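Local structure of fervidolysin (Fervidobacterium pennivorans, 1R6V) at residues K13-H18 with L580-Y585; F574-P579 with G603-G608; W644-D649 with P661-W666. The protein is a subtilisin-like serine protease that degrades keratin into peptides, enabling the bacterium to grow on native feathers. The protein carries 1 engineered substitution. All coordinates share one frame; numbering follows the deposited sequence.

Interaction 1. Residues K13-H18 with L580-Y585; sequences KSQGYH and LLRGVY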
loop_
_atom_site.group_PDB
_atom_site.type_symbol
_atom_site.label_atom_id
_atom_site.label_comp_id
_atom_site.label_asym_id
_atom_site.label_seq_id
_atom_site.Cartn_x
_atom_site.Cartn_y
_atom_site.Cartn_z
ATOM N N LYS A 13 32.146 -4.635 11.944
ATOM C CA LYS A 13 31.119 -3.957 12.727
ATOM C C LYS A 13 29.737 -4.418 12.276
ATOM O O LYS A 13 29.601 -4.987 11.194
ATOM C CB LYS A 13 31.256 -2.443 12.540
ATOM C CG LYS A 13 32.651 -1.918 12.857
ATOM C CD LYS A 13 32.822 -0.459 12.443
ATOM C CE LYS A 13 34.261 0.011 12.635
ATOM N NZ LYS A 13 34.476 1.398 12.123
ATOM N N SER A 14 28.722 -4.180 13.106
ATOM C CA SER A 14 27.351 -4.570 12.778
ATOM C C SER A 14 27.029 -4.176 11.348
ATOM O O SER A 14 27.427 -3.107 10.882
ATOM C CB SER A 14 26.346 -3.897 13.716
ATOM O OG SER A 14 25.013 -4.247 13.356
ATOM N N GLN A 15 26.302 -5.053 10.663
ATOM C CA GLN A 15 25.918 -4.854 9.274
ATOM C C GLN A 15 24.446 -4.483 9.110
ATOM O O GLN A 15 23.925 -4.502 7.995
ATOM C CB GLN A 15 26.196 -6.130 8.475
ATOM C CG GLN A 15 27.671 -6.507 8.351
ATOM C CD GLN A 15 28.501 -5.400 7.729
ATOM O OE1 GLN A 15 29.161 -4.633 8.430
ATOM N NE2 GLN A 15 28.458 -5.304 6.408
ATOM N N GLY A 16 23.776 -4.159 10.211
ATOM C CA GLY A 16 22.367 -3.799 10.139
ATOM C C GLY A 16 21.459 -5.007 9.959
ATOM O O GLY A 16 21.811 -6.117 10.369
ATOM N N TYR A 17 20.292 -4.807 9.353
ATOM C CA TYR A 17 19.362 -5.913 9.143
ATOM C C TYR A 17 19.257 -6.338 7.681
ATOM O O TYR A 17 19.707 -5.628 6.784
ATOM C CB TYR A 17 17.976 -5.562 9.703
ATOM C CG TYR A 17 18.037 -5.306 11.192
ATOM C CD1 TYR A 17 18.193 -4.010 11.694
ATOM C CD2 TYR A 17 18.067 -6.370 12.096
ATOM C CE1 TYR A 17 18.391 -3.788 13.060
ATOM C CE2 TYR A 17 18.267 -6.157 13.461
ATOM C CZ TYR A 17 18.433 -4.869 13.932
ATOM O OH TYR A 17 18.683 -4.659 15.268
ATOM N N HIS A 18 18.660 -7.510 7.482
ATOM C CA HIS A 18 18.463 -8.146 6.177
ATOM C C HIS A 18 17.708 -7.260 5.185
ATOM O O HIS A 18 17.007 -6.323 5.569
ATOM C CB HIS A 18 17.694 -9.455 6.381
ATOM C CG HIS A 18 17.769 -10.407 5.227
ATOM N ND1 HIS A 18 16.742 -11.276 4.913
ATOM C CD2 HIS A 18 18.762 -10.666 4.341
ATOM C CE1 HIS A 18 17.099 -12.027 3.885
ATOM N NE2 HIS A 18 18.319 -11.676 3.520
ATOM N N LEU A 580 26.487 -14.198 6.467
ATOM C CA LEU A 580 27.015 -14.277 5.108
ATOM C C LEU A 580 28.504 -14.580 5.149
ATOM O O LEU A 580 29.170 -14.599 4.111
ATOM C CB LEU A 580 26.794 -12.955 4.367
ATOM C CG LEU A 580 25.395 -12.649 3.839
ATOM C CD1 LEU A 580 24.407 -12.479 4.972
ATOM C CD2 LEU A 580 25.468 -11.367 3.008
ATOM N N LEU A 581 29.021 -14.804 6.353
ATOM C CA LEU A 581 30.432 -15.117 6.561
ATOM C C LEU A 581 31.374 -14.035 6.042
ATOM O O LEU A 581 32.470 -14.337 5.571
ATOM C CB LEU A 581 30.784 -16.458 5.909
ATOM C CG LEU A 581 29.920 -17.634 6.365
ATOM C CD1 LEU A 581 30.356 -18.916 5.672
ATOM C CD2 LEU A 581 30.028 -17.774 7.877
ATOM N N ARG A 582 30.947 -12.778 6.140
ATOM C CA ARG A 582 31.763 -11.647 5.695
ATOM C C ARG A 582 32.852 -11.366 6.733
ATOM O O ARG A 582 33.899 -10.786 6.428
ATOM C CB ARG A 582 30.887 -10.398 5.503
ATOM C CG ARG A 582 29.925 -10.468 4.309
ATOM C CD ARG A 582 28.956 -9.291 4.286
ATOM N NE ARG A 582 27.983 -9.362 5.372
ATOM C CZ ARG A 582 26.967 -8.520 5.533
ATOM N NH1 ARG A 582 26.781 -7.524 4.674
ATOM N NH2 ARG A 582 26.121 -8.688 6.545
ATOM N N GLY A 583 32.603 -11.795 7.964
ATOM C CA GLY A 583 33.561 -11.585 9.034
ATOM C C GLY A 583 32.973 -12.098 10.328
ATOM O O GLY A 583 31.895 -12.696 10.317
ATOM N N VAL A 584 33.671 -11.871 11.435
ATOM C CA VAL A 584 33.198 -12.318 12.742
ATOM C C VAL A 584 33.052 -11.144 13.696
ATOM O O VAL A 584 33.714 -10.116 13.538
ATOM C CB VAL A 584 34.171 -13.355 13.368
ATOM C CG1 VAL A 584 34.304 -14.567 12.451
ATOM C CG2 VAL A 584 35.535 -12.719 13.608
ATOM N N TYR A 585 32.170 -11.294 14.679
ATOM C CA TYR A 585 31.940 -10.249 15.668
ATOM C C TYR A 585 32.696 -10.536 16.965
ATOM O O TYR A 585 32.699 -9.722 17.891
ATOM C CB TYR A 585 30.443 -10.112 15.962
ATOM C CG TYR A 585 29.642 -9.602 14.787
ATOM C CD1 TYR A 585 28.789 -10.449 14.075
ATOM C CD2 TYR A 585 29.749 -8.272 14.373
ATOM C CE1 TYR A 585 28.061 -9.985 12.978
ATOM C CE2 TYR A 585 29.027 -7.796 13.276
ATOM C CZ TYR A 585 28.186 -8.654 12.586
ATOM O OH TYR A 585 27.461 -8.184 11.513
HETATM O O HOH W 1 25.264 -6.935 13.542
#
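Gln15 and Arg582 reach for each other from opposite directions, and the aliphatic part of the glutamine settles on the flat end of the arginine. Gln15 CG stands over one face of the guanidinium, displaced toward its rim, 3.2 Å from Arg582 NH2; Gln15 CB is equally near that nitrogen, so the packing is tight. Leu580 CD2 lies over the opposite face, also toward the rim, so the group has an aliphatic carbon on each side. The arginine chain is extended except for a bend at chi3 (-70°), which carries its head round to Asp578, whose OD2 forms a salt bridge with NH2. Replacing Arg582 by an alanine would probably leave Asp578 without its charged mate and the CB and CG of Gln15 facing a gap. Tyr585 meets the propeptide with a ring edge: CE2 lies 3.5 Å from Lys13 O, near the ring plane, and the hydroxyl OH is 3.6 Å from Gln15 CG. One water lies 2.7 Å from Ser14 OG and makes a weak 3.2 Å link to Tyr585 OH. The contact sits at the surface, where a propeptide loop ahead of strand 33-38 meets the second beta-sandwich domain; Tyr585, where the chain turns a corner near the start of strand 584-589, also packs on Val576 of strand 573-577 and Ile605 of strand 604-610.

Interaction 2. Residues F574-P579 with G603-G608; sequences FVVVDP and GQISFG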
loop_
_atom_site.group_PDB
_atom_site.type_symbol
_atom_site.label_atom_id
_atom_site.label_comp_id
_atom_site.label_asym_id
_atom_site.label_seq_id
_atom_site.Cartn_x
_atom_site.Cartn_y
_atom_site.Cartn_z
ATOM N N PHE A 574 34.095 -20.574 20.635
ATOM C CA PHE A 574 32.736 -20.199 20.274
ATOM C C PHE A 574 32.915 -18.910 19.494
ATOM O O PHE A 574 33.626 -18.004 19.930
ATOM C CB PHE A 574 31.904 -19.935 21.530
ATOM C CG PHE A 574 30.603 -19.218 21.267
ATOM C CD1 PHE A 574 29.750 -19.628 20.242
ATOM C CD2 PHE A 574 30.211 -18.162 22.080
ATOM C CE1 PHE A 574 28.522 -18.999 20.031
ATOM C CE2 PHE A 574 28.982 -17.524 21.877
ATOM C CZ PHE A 574 28.139 -17.947 20.850
ATOM N N VAL A 575 32.276 -18.836 18.336
ATOM C CA VAL A 575 32.399 -17.673 17.478
ATOM C C VAL A 575 31.062 -17.108 17.062
ATOM O O VAL A 575 30.151 -17.853 16.717
ATOM C CB VAL A 575 33.155 -18.033 16.195
ATOM C CG1 VAL A 575 33.475 -16.768 15.399
ATOM C CG2 VAL A 575 34.429 -18.789 16.546
ATOM N N VAL A 576 30.957 -15.786 17.100
ATOM C CA VAL A 576 29.741 -15.103 16.669
ATOM C C VAL A 576 30.127 -14.575 15.294
ATOM O O VAL A 576 31.054 -13.767 15.156
ATOM C CB VAL A 576 29.376 -13.955 17.617
ATOM C CG1 VAL A 576 28.156 -13.222 17.090
ATOM C CG2 VAL A 576 29.096 -14.505 19.005
ATOM N N VAL A 577 29.425 -15.038 14.273
ATOM C CA VAL A 577 29.776 -14.672 12.913
ATOM C C VAL A 577 28.644 -14.057 12.101
ATOM O O VAL A 577 27.468 -14.203 12.429
ATOM C CB VAL A 577 30.341 -15.933 12.182
ATOM C CG1 VAL A 577 29.265 -16.994 12.052
ATOM C CG2 VAL A 577 30.909 -15.575 10.836
ATOM N N ASP A 578 29.026 -13.342 11.049
ATOM C CA ASP A 578 28.065 -12.732 10.146
ATOM C C ASP A 578 27.438 -13.913 9.393
ATOM O O ASP A 578 28.138 -14.847 9.006
ATOM C CB ASP A 578 28.804 -11.795 9.187
ATOM C CG ASP A 578 27.940 -11.346 8.030
ATOM O OD1 ASP A 578 28.256 -11.732 6.883
ATOM O OD2 ASP A 578 26.949 -10.619 8.271
ATOM N N PRO A 579 26.112 -13.899 9.196
ATOM C CA PRO A 579 25.439 -14.996 8.491
ATOM C C PRO A 579 25.916 -15.236 7.069
ATOM O O PRO A 579 25.761 -16.333 6.538
ATOM C CB PRO A 579 23.959 -14.616 8.557
ATOM C CG PRO A 579 23.964 -13.146 8.850
ATOM C CD PRO A 579 25.138 -12.950 9.755
ATOM N N GLY A 603 21.619 -6.579 15.750
ATOM C CA GLY A 603 21.711 -6.892 14.336
ATOM C C GLY A 603 21.330 -8.336 14.070
ATOM O O GLY A 603 20.416 -8.863 14.695
ATOM N N GLN A 604 22.031 -8.983 13.147
ATOM C CA GLN A 604 21.729 -10.372 12.832
ATOM C C GLN A 604 23.019 -11.175 12.825
ATOM O O GLN A 604 23.982 -10.829 12.135
ATOM C CB GLN A 604 20.983 -10.427 11.499
ATOM C CG GLN A 604 19.643 -9.691 11.629
ATOM C CD GLN A 604 18.929 -9.484 10.315
ATOM O OE1 GLN A 604 19.548 -9.134 9.311
ATOM N NE2 GLN A 604 17.611 -9.681 10.316
ATOM N N ILE A 605 23.038 -12.238 13.623
ATOM C CA ILE A 605 24.236 -13.053 13.761
ATOM C C ILE A 605 23.984 -14.539 13.632
ATOM O O ILE A 605 22.837 -14.988 13.625
ATOM C CB ILE A 605 24.905 -12.818 15.147
ATOM C CG1 ILE A 605 23.924 -13.182 16.271
ATOM C CG2 ILE A 605 25.362 -11.364 15.282
ATOM C CD1 ILE A 605 24.484 -13.015 17.692
ATOM N N SER A 606 25.080 -15.287 13.511
ATOM C CA SER A 606 25.045 -16.744 13.453
ATOM C C SER A 606 26.105 -17.219 14.450
ATOM O O SER A 606 27.033 -16.474 14.790
ATOM C CB SER A 606 25.366 -17.270 12.042
ATOM O OG SER A 606 24.369 -16.862 11.115
ATOM N N PHE A 607 25.961 -18.458 14.912
ATOM C CA PHE A 607 26.874 -19.031 15.904
ATOM C C PHE A 607 27.705 -20.152 15.315
ATOM O O PHE A 607 27.203 -20.967 14.559
ATOM C CB PHE A 607 26.085 -19.607 17.095
ATOM C CG PHE A 607 25.111 -18.642 17.713
ATOM C CD1 PHE A 607 25.530 -17.385 18.121
ATOM C CD2 PHE A 607 23.783 -19.012 17.924
ATOM C CE1 PHE A 607 24.648 -16.501 18.735
ATOM C CE2 PHE A 607 22.888 -18.137 18.538
ATOM C CZ PHE A 607 23.325 -16.876 18.945
ATOM N N GLY A 608 28.977 -20.195 15.665
ATOM C CA GLY A 608 29.798 -21.267 15.141
ATOM C C GLY A 608 30.831 -21.724 16.140
ATOM O O GLY A 608 30.968 -21.175 17.234
HETATM O O HOH W 2 25.568 -9.544 10.462
#
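Val575 to Val577 pair with Ser606 to Gly608 as neighbouring antiparallel strands in one sheet of the second beta-sandwich domain. Four backbone bonds, among them Val577 N to Ser606 O at 2.8 Å, join the hydrogen-bonded pairs Val575-Gly608 and Val577-Ser606, with Val576 and Phe607 as the non-hydrogen-bonded pair between them. Packing is dense on the face of Val576 and Phe607. There Val576 CG1, anti to its backbone nitrogen (chi1 177°), comes within 3.7 Å of Ile605 CD1, while the Phe574 and Phe607 side chains lie side by side, their ring planes 46° apart and CZ of Phe574 3.8 Å from CD1 of Phe607. Phe562 meets Phe574 edge-to-face and Trp666 stacks on Phe607, which extends this aromatic cluster into the interior of the sandwich. On the other face Val577 CG1 touches Ser606 CB, and Ser606 OG, though 3.4 Å from Pro579 CB, has its hydrogen bond with Val664 O. Past Val577 the strand pairing ends, and though the residues stay buried, carbon-to-oxygen contact and a water take its place: Pro579 CD rests 3.4 Å from Gln604 O, and the water links the loop residue Asp578 to strand 604-608, 2.8 Å from Asp578 OD2 and 2.6 Å from Gln604 O.

Interaction 3. Residues W644-D649 with P661-W666; sequences WTIIDD and PIYVWW
Ile646 lies across one face of the Tyr663 ring, the two side chains crossing at about a right angle. Its CB starts near the rim, 3.9 Å from Tyr663 CD2, and the CG2 branch stays beside that same carbon. CG1 then rises over the middle of the ring, 3.7 Å from the centroid and 13° off the ring normal, a CH-pi contact. A chi2 of 80° sends CD1 on toward the phenol end, where it presses within 3.3 Å of Tyr663 CZ and 3.5 Å of OH. Beyond, the hydroxyl approaches Trp644 more loosely. This packing joins strand 644-647 of the second beta-sandwich domain to the irregular chain leading into strand 666-669; both strands pair with strand 604-610. Further along, Asp648 OD2 sits 3.6 Å from Val664 CB, while its OD1 accepts hydrogen bonds from the backbone of Phe650 and Gly652. The Asp649 carboxylate, paired with Arg529 in a salt bridge, brings OD1 to 3.5 Å from Trp666 CH2 with its plane 29° from the indole; Arg529 also makes a cation-pi contact with that ring. Two waters complete the contact. One accepts from Trp666 NE1, lying in the plane of the indole at its edge, and donates to Ile647 O. The second donates to Asp648 OD2 at 2.8 Å and to Val664 O at 2.6 Å.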
loop_
_atom_site.group_PDB
_atom_site.type_symbol
_atom_site.label_atom_id
_atom_site.label_comp_id
_atom_site.label_asym_id
_atom_site.label_seq_id
_atom_site.Cartn_x
_atom_site.Cartn_y
_atom_site.Cartn_z
ATOM N N TRP A 644 35.711 -26.147 11.500
ATOM C CA TRP A 644 34.645 -25.239 11.918
ATOM C C TRP A 644 33.271 -25.675 11.457
ATOM O O TRP A 644 33.124 -26.394 10.468
ATOM C CB TRP A 644 34.909 -23.818 11.397
ATOM C CG TRP A 644 34.834 -23.688 9.899
ATOM C CD1 TRP A 644 35.797 -24.044 8.996
ATOM C CD2 TRP A 644 33.719 -23.213 9.130
ATOM N NE1 TRP A 644 35.352 -23.822 7.715
ATOM C CE2 TRP A 644 34.082 -23.316 7.763
ATOM C CE3 TRP A 644 32.452 -22.713 9.458
ATOM C CZ2 TRP A 644 33.219 -22.938 6.724
ATOM C CZ3 TRP A 644 31.590 -22.334 8.420
ATOM C CH2 TRP A 644 31.982 -22.451 7.068
ATOM N N THR A 645 32.249 -25.254 12.191
ATOM C CA THR A 645 30.893 -25.559 11.793
ATOM C C THR A 645 29.961 -24.508 12.374
ATOM O O THR A 645 30.375 -23.708 13.209
ATOM C CB THR A 645 30.448 -26.974 12.235
ATOM O OG1 THR A 645 29.212 -27.289 11.592
ATOM C CG2 THR A 645 30.262 -27.054 13.754
ATOM N N ILE A 646 28.720 -24.508 11.902
ATOM C CA ILE A 646 27.706 -23.559 12.363
ATOM C C ILE A 646 26.694 -24.316 13.224
ATOM O O ILE A 646 26.386 -25.468 12.955
ATOM C CB ILE A 646 26.951 -22.902 11.165
ATOM C CG1 ILE A 646 27.931 -22.120 10.288
ATOM C CG2 ILE A 646 25.880 -21.946 11.675
ATOM C CD1 ILE A 646 28.715 -22.985 9.355
ATOM N N ILE A 647 26.173 -23.651 14.246
ATOM C CA ILE A 647 25.216 -24.270 15.161
ATOM C C ILE A 647 23.934 -23.460 15.225
ATOM O O ILE A 647 23.984 -22.267 15.503
ATOM C CB ILE A 647 25.765 -24.292 16.604
ATOM C CG1 ILE A 647 27.150 -24.941 16.648
ATOM C CG2 ILE A 647 24.780 -25.013 17.521
ATOM C CD1 ILE A 647 27.147 -26.400 16.341
ATOM N N ASP A 648 22.785 -24.092 15.002
ATOM C CA ASP A 648 21.530 -23.355 15.103
ATOM C C ASP A 648 20.348 -24.296 15.309
ATOM O O ASP A 648 20.538 -25.514 15.438
ATOM C CB ASP A 648 21.331 -22.450 13.875
ATOM C CG ASP A 648 21.279 -23.219 12.580
ATOM O OD1 ASP A 648 20.593 -24.261 12.543
ATOM O OD2 ASP A 648 21.915 -22.767 11.594
ATOM N N ASP A 649 19.129 -23.758 15.353
ATOM C CA ASP A 649 17.977 -24.618 15.588
ATOM C C ASP A 649 17.610 -25.534 14.435
ATOM O O ASP A 649 16.690 -26.347 14.545
ATOM C CB ASP A 649 16.744 -23.805 16.060
ATOM C CG ASP A 649 16.569 -22.477 15.337
ATOM O OD1 ASP A 649 17.520 -21.995 14.682
ATOM O OD2 ASP A 649 15.469 -21.891 15.451
ATOM N N PRO A 661 26.895 -18.074 0.650
ATOM C CA PRO A 661 26.253 -18.529 1.885
ATOM C C PRO A 661 25.393 -17.501 2.612
ATOM O O PRO A 661 25.632 -16.298 2.554
ATOM C CB PRO A 661 27.437 -18.951 2.743
ATOM C CG PRO A 661 28.460 -17.900 2.387
ATOM C CD PRO A 661 28.345 -17.893 0.856
ATOM N N ILE A 662 24.370 -18.011 3.279
ATOM C CA ILE A 662 23.500 -17.208 4.108
ATOM C C ILE A 662 22.960 -18.190 5.144
ATOM O O ILE A 662 21.989 -18.896 4.902
ATOM C CB ILE A 662 22.338 -16.522 3.308
ATOM C CG1 ILE A 662 21.358 -15.891 4.288
ATOM C CG2 ILE A 662 21.615 -17.503 2.421
ATOM C CD1 ILE A 662 22.006 -15.006 5.262
ATOM N N TYR A 663 23.635 -18.259 6.287
ATOM C CA TYR A 663 23.221 -19.171 7.339
ATOM C C TYR A 663 22.086 -18.587 8.153
ATOM O O TYR A 663 21.944 -17.368 8.244
ATOM C CB TYR A 663 24.386 -19.491 8.281
ATOM C CG TYR A 663 25.366 -20.487 7.702
ATOM C CD1 TYR A 663 26.466 -20.061 6.963
ATOM C CD2 TYR A 663 25.159 -21.860 7.854
ATOM C CE1 TYR A 663 27.337 -20.977 6.384
ATOM C CE2 TYR A 663 26.024 -22.787 7.278
ATOM C CZ TYR A 663 27.109 -22.332 6.545
ATOM O OH TYR A 663 27.963 -23.235 5.959
ATOM N N VAL A 664 21.281 -19.478 8.724
ATOM C CA VAL A 664 20.171 -19.089 9.586
ATOM C C VAL A 664 20.743 -18.069 10.566
ATOM O O VAL A 664 21.868 -18.218 11.070
ATOM C CB VAL A 664 19.619 -20.334 10.339
ATOM C CG1 VAL A 664 18.815 -19.919 11.548
ATOM C CG2 VAL A 664 18.727 -21.149 9.390
ATOM N N TRP A 665 19.979 -17.014 10.818
ATOM C CA TRP A 665 20.446 -15.975 11.717
ATOM C C TRP A 665 19.501 -15.704 12.870
ATOM O O TRP A 665 18.357 -16.154 12.863
ATOM C CB TRP A 665 20.693 -14.680 10.938
ATOM C CG TRP A 665 19.449 -14.092 10.329
ATOM C CD1 TRP A 665 18.591 -13.189 10.909
ATOM C CD2 TRP A 665 18.922 -14.368 9.028
ATOM N NE1 TRP A 665 17.566 -12.890 10.044
ATOM C CE2 TRP A 665 17.742 -13.598 8.882
ATOM C CE3 TRP A 665 19.332 -15.190 7.967
ATOM C CZ2 TRP A 665 16.963 -13.622 7.713
ATOM C CZ3 TRP A 665 18.556 -15.217 6.800
ATOM C CH2 TRP A 665 17.385 -14.435 6.686
ATOM N N TRP A 666 20.023 -14.979 13.855
ATOM C CA TRP A 666 19.283 -14.590 15.059
ATOM C C TRP A 666 19.198 -13.069 14.995
ATOM O O TRP A 666 20.216 -12.385 14.849
ATOM C CB TRP A 666 20.049 -15.035 16.308
ATOM C CG TRP A 666 20.371 -16.495 16.267
ATOM C CD1 TRP A 666 21.432 -17.080 15.643
ATOM C CD2 TRP A 666 19.565 -17.563 16.781
ATOM N NE1 TRP A 666 21.336 -18.447 15.729
ATOM C CE2 TRP A 666 20.199 -18.773 16.421
ATOM C CE3 TRP A 666 18.364 -17.614 17.505
ATOM C CZ2 TRP A 666 19.676 -20.024 16.761
ATOM C CZ3 TRP A 666 17.842 -18.857 17.842
ATOM C CH2 TRP A 666 18.502 -20.047 17.467
HETATM O O HOH W 3 23.664 -19.826 14.416
HETATM O O HOH W 4 23.318 -20.303 11.815
#

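From the N terminus, residues 13-18 of the propeptide meet residues 580-585 across 561 intervening residues, so interaction 1 ties the start of the chain to the second beta-sandwich domain. Interaction 2 crosses it: 574-579 falls inside that long loop, whereas 603-608 lies beyond its end, and together they close a loop of 23 residues that carries strand 584-589. Tyr585 N, probably bonded to Val576 O, connects the two in the sheet. Interaction 3 follows in series and closes the short loop between strand 644-647 and residues 661-666. Strand 604-610 joins it to interaction 2 through a probable Ile605 O to Trp666 N bond, and Leu581 packs on Tyr663 to bring interactions 1 and 3 together.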